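Local structure of vascular protein tyrosine phosphatase 1 (Rattus norvegicus, 3I36) at residues K24-V28 and E29-A33; D218-I221 and N222-Y225; L296-C299 and V300-I303. The protein probably hydrolyses phosphotyrosine in other proteins, as a receptor-type protein tyrosine phosphatase of which this chain is the catalytic domain. One frame throughout, in Å; residues are numbered along the deposited sequence.

Contact 1: residues K24-V28 and E29-A33; sequences KLIRV and ENFEA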
ATOM      1  N   LYS A  24     -17.939  15.360   5.059  1.00 34.23           N
ATOM      2  CA  LYS A  24     -17.663  13.993   4.633  1.00 30.61           C
ATOM      3  C   LYS A  24     -17.388  13.116   5.859  1.00 25.77           C
ATOM      4  O   LYS A  24     -17.245  11.895   5.758  1.00 20.61           O
ATOM      5  CB  LYS A  24     -16.486  13.961   3.659  1.00 34.93           C
ATOM      6  CG  LYS A  24     -16.801  14.543   2.287  1.00 36.98           C
ATOM      7  CD  LYS A  24     -17.905  13.762   1.589  1.00 35.93           C
ATOM      8  CE  LYS A  24     -17.912  14.024   0.090  1.00 36.40           C
ATOM      9  NZ  LYS A  24     -17.914  15.478  -0.252  1.00 39.29           N
ATOM     10  N   LEU A  25     -17.319  13.755   7.020  1.00 23.91           N
ATOM     11  CA  LEU A  25     -17.126  13.039   8.272  1.00 21.40           C
ATOM     12  C   LEU A  25     -18.436  12.404   8.680  1.00 26.77           C
ATOM     13  O   LEU A  25     -19.407  13.101   8.932  1.00 32.23           O
ATOM     14  CB  LEU A  25     -16.713  14.001   9.373  1.00 24.65           C
ATOM     15  CG  LEU A  25     -15.244  14.224   9.670  1.00 38.13           C
ATOM     16  CD1 LEU A  25     -15.141  15.328  10.715  1.00 39.08           C
ATOM     17  CD2 LEU A  25     -14.607  12.933  10.164  1.00 35.72           C
ATOM     18  N   ILE A  26     -18.458  11.085   8.774  1.00 19.20           N
ATOM     19  CA  ILE A  26     -19.652  10.395   9.200  1.00 18.82           C
ATOM     20  C   ILE A  26     -19.411   9.743  10.544  1.00 17.23           C
ATOM     21  O   ILE A  26     -18.467   8.976  10.718  1.00 15.71           O
ATOM     22  CB  ILE A  26     -20.064   9.329   8.176  1.00 16.81           C
ATOM     23  CG1 ILE A  26     -20.160   9.949   6.778  1.00 22.50           C
ATOM     24  CG2 ILE A  26     -21.375   8.666   8.589  1.00 19.06           C
ATOM     25  CD1 ILE A  26     -21.249  11.005   6.645  1.00 21.74           C
ATOM     26  N   ARG A  27     -20.244  10.065  11.522  1.00 17.39           N
ATOM     27  CA  ARG A  27     -20.113   9.404  12.806  1.00 18.36           C
ATOM     28  C   ARG A  27     -20.487   7.943  12.607  1.00 21.53           C
ATOM     29  O   ARG A  27     -21.388   7.635  11.818  1.00 21.93           O
ATOM     30  CB  ARG A  27     -21.021  10.086  13.837  1.00 22.43           C
ATOM     31  CG  ARG A  27     -20.588  11.520  14.139  1.00 24.68           C
ATOM     32  CD  ARG A  27     -21.546  12.238  15.082  1.00 29.51           C
ATOM     33  NE  ARG A  27     -21.829  11.443  16.282  1.00 29.71           N
ATOM     34  CZ  ARG A  27     -21.058  11.402  17.362  1.00 25.62           C
ATOM     35  NH1 ARG A  27     -19.944  12.120  17.417  1.00 25.91           N
ATOM     36  NH2 ARG A  27     -21.408  10.646  18.393  1.00 29.78           N
ATOM     37  N   VAL A  28     -19.807   7.036  13.302  1.00 20.31           N
ATOM     38  CA  VAL A  28     -20.133   5.622  13.129  1.00 24.30           C
ATOM     39  C   VAL A  28     -21.615   5.361  13.411  1.00 30.96           C
ATOM     40  O   VAL A  28     -22.222   4.540  12.737  1.00 28.28           O
ATOM     41  CB  VAL A  28     -19.237   4.670  13.968  1.00 29.94           C
ATOM     42  CG1 VAL A  28     -17.757   4.814  13.555  1.00 22.27           C
ATOM     43  CG2 VAL A  28     -19.439   4.902  15.446  1.00 37.74           C
ATOM     44  N   GLU A  29     -22.184   6.071  14.390  1.00 32.81           N
ATOM     45  CA  GLU A  29     -23.602   5.933  14.740  1.00 40.01           C
ATOM     46  C   GLU A  29     -24.517   6.265  13.560  1.00 39.28           C
ATOM     47  O   GLU A  29     -25.689   5.894  13.543  1.00 40.22           O
ATOM     48  CB  GLU A  29     -23.984   6.791  15.965  1.00 36.97           C
ATOM     49  CG  GLU A  29     -23.826   8.324  15.806  1.00 40.35           C
ATOM     50  CD  GLU A  29     -24.750   9.117  16.733  1.00 51.43           C
ATOM     51  OE1 GLU A  29     -25.691   8.507  17.280  1.00 63.95           O
ATOM     52  OE2 GLU A  29     -24.555  10.342  16.920  1.00 41.21           O
ATOM     53  N   ASN A  30     -23.980   6.974  12.580  1.00 32.05           N
ATOM     54  CA  ASN A  30     -24.767   7.358  11.416  1.00 25.20           C
ATOM     55  C   ASN A  30     -24.280   6.666  10.157  1.00 25.22           C
ATOM     56  O   ASN A  30     -24.847   6.854   9.079  1.00 27.13           O
ATOM     57  CB  ASN A  30     -24.706   8.872  11.223  1.00 28.55           C
ATOM     58  CG  ASN A  30     -25.241   9.623  12.413  1.00 32.30           C
ATOM     59  OD1 ASN A  30     -26.205   9.190  13.041  1.00 38.91           O
ATOM     60  ND2 ASN A  30     -24.627  10.757  12.728  1.00 24.22           N
ATOM     61  N   PHE A  31     -23.230   5.859  10.278  1.00 29.88           N
ATOM     62  CA  PHE A  31     -22.638   5.314   9.064  1.00 28.16           C
ATOM     63  C   PHE A  31     -23.538   4.353   8.302  1.00 26.96           C
ATOM     64  O   PHE A  31     -23.579   4.386   7.077  1.00 26.07           O
ATOM     65  CB  PHE A  31     -21.273   4.671   9.291  1.00 27.72           C
ATOM     66  CG  PHE A  31     -20.583   4.327   8.009  1.00 24.48           C
ATOM     67  CD1 PHE A  31     -19.868   5.294   7.309  1.00 17.12           C
ATOM     68  CD2 PHE A  31     -20.710   3.066   7.462  1.00 24.93           C
ATOM     69  CE1 PHE A  31     -19.263   4.987   6.110  1.00 18.84           C
ATOM     70  CE2 PHE A  31     -20.105   2.753   6.270  1.00 21.23           C
ATOM     71  CZ  PHE A  31     -19.373   3.719   5.592  1.00 22.83           C
ATOM     72  N   GLU A  32     -24.252   3.484   9.002  1.00 31.39           N
ATOM     73  CA  GLU A  32     -25.057   2.515   8.270  1.00 37.87           C
ATOM     74  C   GLU A  32     -26.121   3.194   7.411  1.00 32.01           C
ATOM     75  O   GLU A  32     -26.347   2.796   6.269  1.00 34.39           O
ATOM     76  CB  GLU A  32     -25.681   1.459   9.182  1.00 45.18           C
ATOM     77  CG  GLU A  32     -26.503   0.441   8.388  1.00 51.43           C
ATOM     78  CD  GLU A  32     -26.482  -0.952   8.984  1.00 61.75           C
ATOM     79  OE1 GLU A  32     -25.718  -1.193   9.942  1.00 63.86           O
ATOM     80  OE2 GLU A  32     -27.234  -1.811   8.481  1.00 68.43           O
ATOM     81  N   ALA A  33     -26.761   4.223   7.954  1.00 29.95           N
ATOM     82  CA  ALA A  33     -27.788   4.944   7.214  1.00 31.30           C
ATOM     83  C   ALA A  33     -27.144   5.659   6.043  1.00 28.12           C
ATOM     84  O   ALA A  33     -27.711   5.720   4.954  1.00 27.28           O
ATOM     85  CB  ALA A  33     -28.489   5.941   8.109  1.00 32.88           C
TER
HETATM   86  O   HOH W   1     -24.388   3.435  11.893  1.00 31.59           O
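Arg27 and Glu29 extend alongside each other, in a common direction, at a strand-to-helix junction, where strand 26-27 gives way to helix 28-53 of the phosphatase domain. Following Arg27 outward, CB first meets the Glu29 chain, lying 3.9 Å from Glu29 CG. Further out, CD comes to 4.0 Å from Glu29 OE2. The chain then bends at the torsion about CG-CD (chi3 50°), and this bend puts NE beside the carboxylate. There NE donates to Glu29 OE2 over 3.0 Å, a fairly straight hydrogen bond (155°) that is also a salt bridge. NE comes in on the anti side of OE2, and the guanidinium and carboxylate planes are turned almost perpendicular, 81° apart, so this is a single-bond pairing rather than a flat, two-pronged one. Beyond it, NH2 sits looser, 3.5 Å from the same OE2. Both residues are exposed, so the pair lies on the domain surface.

On another side of the junction, Ile26 sends CG2 against the backbone, 3.6 Å from Phe31 CA, while its CB and CG2 also approach CD1 of the Phe31 ring. That ring is buried against Val300 and Ile304 of helix 290-305 and Val270 of strand 269-270. Strand 269-270 pairs with strand 26-27, and Ile26 bonds to Val270 through the backbone.

The backbone turns here through bonds spaced three residues apart: Asn30 N donates to Arg27 O, and Phe31 N to Val28 O at 3.0 Å. The step from Val28 to Glu32 is instead bridged by a water, which donates to Val28 O at 2.6 Å and accepts from Glu32 N at 2.9 Å.

Contact 2: residues D218-I221 and N222-Y225; sequences DLLI and NFRY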
ATOM      1  N   ASP A 218     -13.823  -9.365   5.832  1.00 21.12           N
ATOM      2  CA  ASP A 218     -13.227  -9.833   7.076  1.00 22.68           C
ATOM      3  C   ASP A 218     -11.782 -10.295   6.908  1.00 19.30           C
ATOM      4  O   ASP A 218     -10.944 -10.020   7.761  1.00 22.88           O
ATOM      5  CB  ASP A 218     -14.085 -10.922   7.745  1.00 27.32           C
ATOM      6  CG  ASP A 218     -14.507 -12.010   6.785  1.00 40.11           C
ATOM      7  OD1 ASP A 218     -14.003 -12.043   5.645  1.00 40.07           O
ATOM      8  OD2 ASP A 218     -15.352 -12.843   7.179  1.00 56.07           O
ATOM      9  N   LEU A 219     -11.484 -10.975   5.809  1.00 18.33           N
ATOM     10  CA  LEU A 219     -10.150 -11.525   5.637  1.00 19.53           C
ATOM     11  C   LEU A 219      -9.130 -10.411   5.474  1.00 22.08           C
ATOM     12  O   LEU A 219      -8.068 -10.435   6.102  1.00 20.10           O
ATOM     13  CB  LEU A 219     -10.089 -12.479   4.450  1.00 19.51           C
ATOM     14  CG  LEU A 219     -10.814 -13.793   4.753  1.00 30.50           C
ATOM     15  CD1 LEU A 219     -10.987 -14.624   3.495  1.00 34.08           C
ATOM     16  CD2 LEU A 219     -10.036 -14.559   5.813  1.00 27.70           C
ATOM     17  N   LEU A 220      -9.441  -9.430   4.633  1.00 18.58           N
ATOM     18  CA  LEU A 220      -8.512  -8.337   4.453  1.00 19.07           C
ATOM     19  C   LEU A 220      -8.374  -7.555   5.753  1.00 14.64           C
ATOM     20  O   LEU A 220      -7.286  -7.088   6.097  1.00 13.63           O
ATOM     21  CB  LEU A 220      -8.957  -7.425   3.322  1.00 21.79           C
ATOM     22  CG  LEU A 220      -7.960  -6.343   2.915  1.00 17.40           C
ATOM     23  CD1 LEU A 220      -6.662  -6.968   2.415  1.00 14.46           C
ATOM     24  CD2 LEU A 220      -8.574  -5.486   1.844  1.00 17.35           C
ATOM     25  N   ILE A 221      -9.480  -7.406   6.475  1.00 15.63           N
ATOM     26  CA  ILE A 221      -9.440  -6.689   7.744  1.00 17.28           C
ATOM     27  C   ILE A 221      -8.616  -7.460   8.777  1.00 15.42           C
ATOM     28  O   ILE A 221      -7.804  -6.875   9.486  1.00 16.13           O
ATOM     29  CB  ILE A 221     -10.849  -6.395   8.272  1.00 17.45           C
ATOM     30  CG1 ILE A 221     -11.516  -5.316   7.416  1.00 19.49           C
ATOM     31  CG2 ILE A 221     -10.794  -5.979   9.740  1.00 19.05           C
ATOM     32  CD1 ILE A 221     -13.036  -5.267   7.545  1.00 18.62           C
ATOM     33  N   ASN A 222      -8.816  -8.775   8.855  1.00 13.37           N
ATOM     34  CA  ASN A 222      -8.012  -9.608   9.738  0.50 19.30           C
ATOM     35  C   ASN A 222      -6.537  -9.569   9.356  1.00 16.77           C
ATOM     36  O   ASN A 222      -5.660  -9.575  10.214  1.00 14.38           O
ATOM     37  CB  ASN A 222      -8.530 -11.045   9.725  0.50 22.72           C
ATOM     38  CG  ASN A 222      -9.914 -11.167  10.326  0.50 19.25           C
ATOM     39  OD1 ASN A 222     -10.337 -10.324  11.120  0.50 17.30           O
ATOM     40  ND2 ASN A 222     -10.629 -12.224   9.952  0.50 20.49           N
ATOM     41  N   PHE A 223      -6.277  -9.536   8.054  1.00 16.14           N
ATOM     42  CA  PHE A 223      -4.921  -9.438   7.538  1.00 12.65           C
ATOM     43  C   PHE A 223      -4.325  -8.106   7.984  1.00 13.40           C
ATOM     44  O   PHE A 223      -3.193  -8.059   8.469  1.00 14.19           O
ATOM     45  CB  PHE A 223      -4.980  -9.537   6.020  1.00 13.49           C
ATOM     46  CG  PHE A 223      -3.690  -9.290   5.327  1.00 16.52           C
ATOM     47  CD1 PHE A 223      -2.757 -10.301   5.191  1.00 16.89           C
ATOM     48  CD2 PHE A 223      -3.434  -8.064   4.736  1.00 16.37           C
ATOM     49  CE1 PHE A 223      -1.586 -10.083   4.495  1.00 14.97           C
ATOM     50  CE2 PHE A 223      -2.254  -7.843   4.046  1.00 12.87           C
ATOM     51  CZ  PHE A 223      -1.331  -8.863   3.926  1.00 12.14           C
ATOM     52  N   ARG A 224      -5.085  -7.024   7.832  1.00 11.85           N
ATOM     53  CA  ARG A 224      -4.638  -5.734   8.357  1.00 11.42           C
ATOM     54  C   ARG A 224      -4.318  -5.822   9.844  1.00  9.84           C
ATOM     55  O   ARG A 224      -3.297  -5.296  10.305  1.00 13.23           O
ATOM     56  CB  ARG A 224      -5.652  -4.598   8.131  1.00 14.05           C
ATOM     57  CG  ARG A 224      -4.933  -3.252   8.306  1.00 24.99           C
ATOM     58  CD  ARG A 224      -5.539  -2.193   9.249  1.00 34.72           C
ATOM     59  NE  ARG A 224      -5.918  -2.664  10.561  1.00 23.57           N
ATOM     60  CZ  ARG A 224      -5.971  -1.927  11.676  1.00 23.01           C
ATOM     61  NH1 ARG A 224      -5.601  -0.655  11.717  1.00 23.57           N
ATOM     62  NH2 ARG A 224      -6.389  -2.496  12.791  1.00 15.14           N
ATOM     63  N   TYR A 225      -5.199  -6.448  10.615  1.00 14.08           N
ATOM     64  CA  TYR A 225      -4.926  -6.612  12.038  0.50 16.30           C
ATOM     65  C   TYR A 225      -3.611  -7.347  12.275  1.00 17.40           C
ATOM     66  O   TYR A 225      -2.866  -7.001  13.182  1.00 15.43           O
ATOM     67  CB  TYR A 225      -6.086  -7.295  12.772  0.50 16.69           C
ATOM     68  CG  TYR A 225      -7.228  -6.349  13.069  0.50 18.29           C
ATOM     69  CD1 TYR A 225      -7.081  -5.318  13.993  0.50 13.24           C
ATOM     70  CD2 TYR A 225      -8.446  -6.474  12.418  0.50 26.43           C
ATOM     71  CE1 TYR A 225      -8.116  -4.447  14.259  0.50 22.28           C
ATOM     72  CE2 TYR A 225      -9.492  -5.611  12.687  0.50 27.31           C
ATOM     73  CZ  TYR A 225      -9.320  -4.602  13.601  0.50 22.49           C
ATOM     74  OH  TYR A 225     -10.354  -3.742  13.855  0.50 32.11           O
TER
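Leu220 and Phe223 cross obliquely on one side of helix 218-231 in the phosphatase domain. Three residues apart, the two leave the same side of the helix, and with CG anti to the backbone N in both (chi1 -172° and 173°) Leu220 CD1 comes to 4.1 Å from Phe223 CD2. The Phe223 ring continues into an aromatic cluster, meeting Phe205 edge-to-face and also Trp182, while Leu220 packs on Ile257 and Phe295 of the helices alongside.

Ile221 and Tyr225, one turn apart, run alongside each other instead, their ends heading in a common direction. Ile221 CG2 is modelled beside CE2 of the tyrosine ring, but so close, and with Tyr225 having a second conformer, that the exact spacing is doubtful. Arg224 bends at its second and third torsions away from the first turn, towards helix 249-267, where its NH1 forms a salt bridge with Asp258 and its guanidinium a cation-pi contact with Tyr262.

Under the side chains runs regular alpha-helical bonding. Phe223 N donates to Leu219 O at 2.8 Å, Arg224 N to Leu220 O at 2.8 Å, and Tyr225 N to Ile221 O at 2.9 Å.

Contact 3: residues L296-C299 and V300-I303; sequences LNQC and VLDI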
ATOM      1  N   LEU A 296     -14.319  -0.175   0.451  1.00 16.11           N
ATOM      2  CA  LEU A 296     -13.850   0.497   1.667  1.00 15.84           C
ATOM      3  C   LEU A 296     -15.017   0.806   2.546  1.00 16.40           C
ATOM      4  O   LEU A 296     -14.989   0.620   3.761  1.00 19.66           O
ATOM      5  CB  LEU A 296     -13.213   1.836   1.334  1.00 22.41           C
ATOM      6  CG  LEU A 296     -11.790   1.785   0.863  1.00 14.09           C
ATOM      7  CD1 LEU A 296     -11.319   3.209   0.649  1.00 13.53           C
ATOM      8  CD2 LEU A 296     -10.979   1.066   1.932  1.00 11.78           C
ATOM      9  N   ASN A 297     -16.058   1.316   1.916  1.00 17.80           N
ATOM     10  CA  ASN A 297     -17.235   1.641   2.672  1.00 19.63           C
ATOM     11  C   ASN A 297     -17.831   0.369   3.240  1.00 18.68           C
ATOM     12  O   ASN A 297     -18.313   0.360   4.366  1.00 19.31           O
ATOM     13  CB  ASN A 297     -18.199   2.409   1.795  1.00 12.25           C
ATOM     14  CG  ASN A 297     -17.746   3.824   1.595  1.00 14.46           C
ATOM     15  OD1 ASN A 297     -17.011   4.138   0.648  1.00 19.30           O
ATOM     16  ND2 ASN A 297     -18.140   4.688   2.514  1.00 14.53           N
ATOM     17  N   GLN A 298     -17.777  -0.710   2.466  1.00 16.07           N
ATOM     18  CA  GLN A 298     -18.240  -1.998   2.983  1.00 20.70           C
ATOM     19  C   GLN A 298     -17.422  -2.404   4.209  1.00 20.40           C
ATOM     20  O   GLN A 298     -17.955  -2.911   5.207  1.00 15.69           O
ATOM     21  CB  GLN A 298     -18.139  -3.085   1.915  1.00 21.02           C
ATOM     22  CG  GLN A 298     -18.822  -4.389   2.339  1.00 20.60           C
ATOM     23  CD  GLN A 298     -20.313  -4.203   2.507  1.00 26.56           C
ATOM     24  OE1 GLN A 298     -20.997  -3.795   1.567  1.00 21.53           O
ATOM     25  NE2 GLN A 298     -20.829  -4.496   3.706  1.00 22.63           N
ATOM     26  N   CYS A 299     -16.114  -2.186   4.126  1.00 20.89           N
ATOM     27  CA  CYS A 299     -15.227  -2.473   5.244  1.00 21.40           C
ATOM     28  C   CYS A 299     -15.685  -1.733   6.488  1.00 23.41           C
ATOM     29  O   CYS A 299     -15.858  -2.332   7.544  1.00 20.96           O
ATOM     30  CB  CYS A 299     -13.785  -2.101   4.898  1.00 16.28           C
ATOM     31  SG  CYS A 299     -13.022  -3.271   3.796  1.00 22.01           S
ATOM     32  N   VAL A 300     -15.893  -0.429   6.349  1.00 22.40           N
ATOM     33  CA  VAL A 300     -16.369   0.383   7.452  1.00 20.19           C
ATOM     34  C   VAL A 300     -17.668  -0.167   8.002  1.00 16.76           C
ATOM     35  O   VAL A 300     -17.838  -0.280   9.213  1.00 23.97           O
ATOM     36  CB  VAL A 300     -16.584   1.851   7.035  1.00 20.67           C
ATOM     37  CG1 VAL A 300     -17.217   2.632   8.172  1.00 23.71           C
ATOM     38  CG2 VAL A 300     -15.262   2.476   6.623  1.00 17.36           C
ATOM     39  N   LEU A 301     -18.593  -0.506   7.111  1.00 17.88           N
ATOM     40  CA  LEU A 301     -19.892  -1.000   7.548  1.00 21.17           C
ATOM     41  C   LEU A 301     -19.720  -2.282   8.343  1.00 24.02           C
ATOM     42  O   LEU A 301     -20.310  -2.460   9.415  1.00 21.89           O
ATOM     43  CB  LEU A 301     -20.807  -1.235   6.345  1.00 19.16           C
ATOM     44  CG  LEU A 301     -22.245  -1.613   6.673  1.00 21.91           C
ATOM     45  CD1 LEU A 301     -22.930  -0.445   7.356  1.00 26.63           C
ATOM     46  CD2 LEU A 301     -22.990  -2.032   5.395  1.00 21.43           C
ATOM     47  N   ASP A 302     -18.898  -3.178   7.815  1.00 22.09           N
ATOM     48  CA  ASP A 302     -18.683  -4.467   8.453  1.00 22.24           C
ATOM     49  C   ASP A 302     -17.998  -4.318   9.809  1.00 25.15           C
ATOM     50  O   ASP A 302     -18.329  -5.023  10.760  1.00 24.51           O
ATOM     51  CB  ASP A 302     -17.873  -5.378   7.533  1.00 25.21           C
ATOM     52  CG  ASP A 302     -18.633  -5.738   6.270  1.00 21.57           C
ATOM     53  OD1 ASP A 302     -19.848  -5.465   6.219  1.00 21.69           O
ATOM     54  OD2 ASP A 302     -18.025  -6.296   5.337  1.00 20.00           O
ATOM     55  N   ILE A 303     -17.050  -3.392   9.893  1.00 24.71           N
ATOM     56  CA  ILE A 303     -16.340  -3.142  11.135  1.00 27.25           C
ATOM     57  C   ILE A 303     -17.299  -2.611  12.183  1.00 30.75           C
ATOM     58  O   ILE A 303     -17.328  -3.082  13.316  1.00 31.59           O
ATOM     59  CB  ILE A 303     -15.210  -2.129  10.916  1.00 25.48           C
ATOM     60  CG1 ILE A 303     -14.122  -2.764  10.058  1.00 20.56           C
ATOM     61  CG2 ILE A 303     -14.664  -1.633  12.253  1.00 25.66           C
ATOM     62  CD1 ILE A 303     -13.103  -1.802   9.543  1.00 19.19           C
TER
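Gln298 reaches forward one turn of helix 290-305 to Asp302, its NE2 donating to Asp302 OD1 over 2.9 Å at 155°. The bend about CB-CG (chi2 64°) folds the glutamine chain along the helix instead of letting it run straight outward. Asp302 OD1 lies in the amide plane of Gln298, but the donor approaches the syn side of that oxygen from 35° out of the carboxylate plane. Leu301 CD2 packs 3.7 Å from the same NE2. Replacing Gln298 with an alanine would probably leave Asp302 OD1 without this amide donor and uncover the flank of Leu301.

Cys299 and Val300 meet where 296-299 runs into 300-303. Cys299 makes its contact mainly through the backbone: its O accepts from Ile303 N at 2.8 Å, and Ile303 CG1 is pressed to 3.1 Å from that same oxygen. Its side chain turns to Ile257 of helix 249-267. Val300 rests CG2 3.4 Å from Leu296 O, which also receives the Val300 N-H, and packs on Val272 of helix 272-280.

The Asp302 carboxylate divides its bonds, OD1 taking the Gln298 amide and OD2 bonding to the hydroxyl of Thr217, just ahead of helix 218-231. A negative group late in a helix is likely to be disfavoured by the helix dipole; two neutral partners probably ease that charge and hold the carboxylate's rotation while tying helix 290-305 to the loop that leads into helix 218-231.

How the contacts relate
Helix 290-305, which carries contact 3, stands between contacts 1 and 2. Contact 3 has its centre 11 Å from that of contact 1 and 12 Å from that of contact 2, whereas contacts 1 and 2 do not touch, their nearest atoms about 11 Å apart. On one side the ring of Phe31 lays CE2 3.5 Å from Val300 CG1; on another, Ile221 CD1 meets Ile303 CG1 at 3.7 Å. Contact 2 comes nearest the catalytic site: the side chain of Leu220 lies about 7 Å from that of Arg250, probably substrate-binding, and about 10 Å from that of Cys244, the likely nucleophile. In contact 3 the side chain of Leu296 is about 9 Å from Gly249, probably also substrate-binding.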